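Local coordinates for vitamin B12-binding protein (Vibrio cholerae O395, PDB 5YSC) that binds vitamin B12 in the periplasm and probably delivers it to the transmembrane BtuC subunits of the BtuCDF importer, at residues I24-H29 with D79-W84. Residues are numbered along the deposited sequence; the frame is centred on the assembly and turned at random.
Sequences ISLAPH and DLIIAW
H29 turns the edge of its imidazole to one face of the W84 indole in a T-shaped stack. The planes stand at 67° and the centroid of the H29 ring is 4.8 Å from that of the five-membered ring of W84. CE1 of H29 leads the approach, 3.6 Å from W84 CD1. W84 CB lies at the edge of the imidazole, in its plane. The methyl of A27 meets the indole obliquely, with CB 3.5 Å from W84 CE3. With chi1 at 179°, CG of W84 points opposite the backbone N, and the indole extends beyond the end of strand 80-83 toward A27 and H29. Outside the two segments, S106 OG holds H29 NE2 by a hydrogen bond.

Strands 23-25 and 80-83 are neighbouring inner strands of a parallel four-stranded sheet of order 2-1-3-4. Three backbone hydrogen bonds join the two segments. I24 O accepts from I82 N at 2.8 Å. I24 N donates to L80 O, and L26 N to I82 O, each at 3.0 Å. I24 and I81 share one face of the sheet, packed against I73 of helix 70-76. S25 and I82 lie on the other, against helix 28-36. L26 follows the first strand and places CD1 3.7 Å from I81 CG2.

The chain then enters helix 28-36, with A27 at its N-cap. P28, H29 and W84 belong to the cyanocobalamin pocket, here at the C-terminal ends of the two strands. The backbone N of H29, in the first turn of the helix, donates a hydrogen bond to O44 of the ligand.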
ATOM      1  N   ILE A  24     -14.984 -10.030  -7.624  1.00 17.01           N
ATOM      2  CA  ILE A  24     -13.593 -10.341  -7.949  1.00 15.94           C
ATOM      3  C   ILE A  24     -12.738  -9.164  -7.529  1.00 15.69           C
ATOM      4  O   ILE A  24     -13.096  -8.017  -7.791  1.00 15.77           O
ATOM      5  CB  ILE A  24     -13.427 -10.637  -9.444  1.00 16.70           C
ATOM      6  CG1 ILE A  24     -14.088 -11.986  -9.764  1.00 16.74           C
ATOM      7  CG2 ILE A  24     -11.947 -10.655  -9.865  1.00 16.19           C
ATOM      8  CD1 ILE A  24     -13.976 -12.385 -11.237  1.00 22.21           C
ATOM      9  N   SER A  25     -11.612  -9.452  -6.870  1.00 13.56           N
ATOM     10  CA  SER A  25     -10.623  -8.451  -6.476  1.00 12.12           C
ATOM     11  C   SER A  25      -9.371  -8.621  -7.316  1.00 14.25           C
ATOM     12  O   SER A  25      -8.839  -9.737  -7.444  1.00 11.52           O
ATOM     13  CB  SER A  25     -10.252  -8.590  -5.001  1.00 11.13           C
ATOM     14  OG  SER A  25      -9.087  -7.851  -4.740  1.00 10.75           O
ATOM     15  N   LEU A  26      -8.879  -7.510  -7.838  1.00 10.27           N
ATOM     16  CA  LEU A  26      -7.692  -7.526  -8.684  1.00 12.02           C
ATOM     17  C   LEU A  26      -6.427  -7.040  -7.971  1.00 11.94           C
ATOM     18  O   LEU A  26      -5.439  -6.743  -8.644  1.00 12.55           O
ATOM     19  CB  LEU A  26      -7.943  -6.700  -9.939  1.00 13.44           C
ATOM     20  CG  LEU A  26      -9.144  -7.129 -10.793  1.00 12.00           C
ATOM     21  CD1 LEU A  26      -9.255  -6.203 -11.999  1.00 12.61           C
ATOM     22  CD2 LEU A  26      -9.049  -8.580 -11.262  1.00 15.81           C
ATOM     23  N   ALA A  27      -6.433  -6.930  -6.633  1.00  9.69           N
ATOM     24  CA  ALA A  27      -5.232  -6.476  -5.926  1.00 10.39           C
ATOM     25  C   ALA A  27      -5.226  -6.977  -4.481  1.00  8.31           C
ATOM     26  O   ALA A  27      -6.290  -7.156  -3.890  1.00  9.49           O
ATOM     27  CB  ALA A  27      -5.102  -4.949  -5.929  1.00 11.21           C
ATOM     28  N   PRO A  28      -4.042  -7.195  -3.897  1.00  9.51           N
ATOM     29  CA  PRO A  28      -3.989  -7.561  -2.468  1.00 10.02           C
ATOM     30  C   PRO A  28      -4.696  -6.565  -1.581  1.00  8.57           C
ATOM     31  O   PRO A  28      -5.435  -6.971  -0.672  1.00  8.28           O
ATOM     32  CB  PRO A  28      -2.491  -7.605  -2.187  1.00  8.96           C
ATOM     33  CG  PRO A  28      -1.860  -7.973  -3.489  1.00  9.79           C
ATOM     34  CD  PRO A  28      -2.705  -7.191  -4.526  1.00 10.71           C
ATOM     35  N   HIS A  29      -4.471  -5.269  -1.787  1.00  9.36           N
ATOM     36  CA  HIS A  29      -5.140  -4.292  -0.935  1.00  8.60           C
ATOM     37  C   HIS A  29      -6.634  -4.346  -1.146  1.00  8.38           C
ATOM     38  O   HIS A  29      -7.411  -4.201  -0.196  1.00  9.83           O
ATOM     39  CB  HIS A  29      -4.633  -2.874  -1.189  1.00  8.33           C
ATOM     40  CG  HIS A  29      -5.406  -2.145  -2.261  1.00 11.37           C
ATOM     41  ND1 HIS A  29      -5.183  -2.336  -3.608  1.00 11.90           N
ATOM     42  CD2 HIS A  29      -6.463  -1.303  -2.167  1.00 11.95           C
ATOM     43  CE1 HIS A  29      -6.057  -1.628  -4.297  1.00 12.59           C
ATOM     44  NE2 HIS A  29      -6.829  -0.980  -3.447  1.00 11.02           N
ATOM     45  N   ASP A  79     -20.523  -9.979 -10.766  1.00 24.77           N
ATOM     46  CA  ASP A  79     -21.372  -8.804 -10.844  1.00 25.95           C
ATOM     47  C   ASP A  79     -20.704  -7.578 -10.248  1.00 24.65           C
ATOM     48  O   ASP A  79     -21.270  -6.488 -10.318  1.00 25.77           O
ATOM     49  CB  ASP A  79     -22.734  -9.069 -10.182  1.00 28.70           C
ATOM     50  CG  ASP A  79     -22.629  -9.526  -8.740  1.00 28.50           C
ATOM     51  OD1 ASP A  79     -21.505  -9.583  -8.204  1.00 27.38           O
ATOM     52  OD2 ASP A  79     -23.681  -9.831  -8.132  1.00 34.35           O
ATOM     53  N   LEU A  80     -19.494  -7.735  -9.696  1.00 21.42           N
ATOM     54  CA  LEU A  80     -18.684  -6.604  -9.253  1.00 20.39           C
ATOM     55  C   LEU A  80     -17.205  -6.978  -9.333  1.00 20.65           C
ATOM     56  O   LEU A  80     -16.815  -8.018  -8.808  1.00 19.25           O
ATOM     57  CB  LEU A  80     -19.036  -6.209  -7.814  1.00 19.99           C
ATOM     58  CG  LEU A  80     -18.132  -5.128  -7.217  1.00 17.35           C
ATOM     59  CD1 LEU A  80     -18.330  -3.829  -7.986  1.00 19.46           C
ATOM     60  CD2 LEU A  80     -18.411  -4.938  -5.723  1.00 18.48           C
ATOM     61  N   ILE A  81     -16.384  -6.108  -9.936  1.00 18.35           N
ATOM     62  CA  ILE A  81     -14.940  -6.267  -9.995  1.00 17.53           C
ATOM     63  C   ILE A  81     -14.341  -5.069  -9.265  1.00 15.88           C
ATOM     64  O   ILE A  81     -14.721  -3.924  -9.515  1.00 17.50           O
ATOM     65  CB  ILE A  81     -14.417  -6.355 -11.447  1.00 16.59           C
ATOM     66  CG1 ILE A  81     -15.023  -7.549 -12.184  1.00 16.87           C
ATOM     67  CG2 ILE A  81     -12.892  -6.385 -11.467  1.00 17.31           C
ATOM     68  CD1 ILE A  81     -14.557  -7.716 -13.618  1.00 19.52           C
ATOM     69  N   ILE A  82     -13.444  -5.332  -8.324  1.00 12.22           N
ATOM     70  CA  ILE A  82     -12.753  -4.297  -7.577  1.00 10.98           C
ATOM     71  C   ILE A  82     -11.377  -4.112  -8.183  1.00 12.43           C
ATOM     72  O   ILE A  82     -10.504  -4.961  -8.019  1.00 11.98           O
ATOM     73  CB  ILE A  82     -12.629  -4.637  -6.084  1.00 12.00           C
ATOM     74  CG1 ILE A  82     -13.983  -5.015  -5.511  1.00 13.51           C
ATOM     75  CG2 ILE A  82     -12.054  -3.439  -5.373  1.00 10.46           C
ATOM     76  CD1 ILE A  82     -13.856  -5.556  -4.094  1.00 13.58           C
ATOM     77  N   ALA A  83     -11.205  -3.023  -8.927  1.00 12.51           N
ATOM     78  CA  ALA A  83      -9.979  -2.808  -9.682  1.00 12.77           C
ATOM     79  C   ALA A  83      -9.012  -1.890  -8.961  1.00 12.90           C
ATOM     80  O   ALA A  83      -9.381  -1.084  -8.123  1.00 12.76           O
ATOM     81  CB  ALA A  83     -10.281  -2.214 -11.050  1.00 14.47           C
ATOM     82  N   TRP A  84      -7.755  -2.010  -9.344  1.00 12.19           N
ATOM     83  CA  TRP A  84      -6.667  -1.186  -8.852  1.00 11.66           C
ATOM     84  C   TRP A  84      -6.034  -0.468 -10.039  1.00 11.51           C
ATOM     85  O   TRP A  84      -5.016  -0.924 -10.587  1.00 11.12           O
ATOM     86  CB  TRP A  84      -5.654  -2.042  -8.131  1.00 11.10           C
ATOM     87  CG  TRP A  84      -4.477  -1.338  -7.589  1.00 10.53           C
ATOM     88  CD1 TRP A  84      -4.404  -0.041  -7.130  1.00 12.46           C
ATOM     89  CD2 TRP A  84      -3.172  -1.900  -7.431  1.00 11.66           C
ATOM     90  NE1 TRP A  84      -3.131   0.220  -6.709  1.00 14.28           N
ATOM     91  CE2 TRP A  84      -2.354  -0.898  -6.885  1.00 14.25           C
ATOM     92  CE3 TRP A  84      -2.622  -3.164  -7.692  1.00 13.85           C
ATOM     93  CZ2 TRP A  84      -0.984  -1.112  -6.594  1.00 13.72           C
ATOM     94  CZ3 TRP A  84      -1.257  -3.381  -7.412  1.00 13.17           C
ATOM     95  CH2 TRP A  84      -0.461  -2.360  -6.873  1.00 15.46           C
TER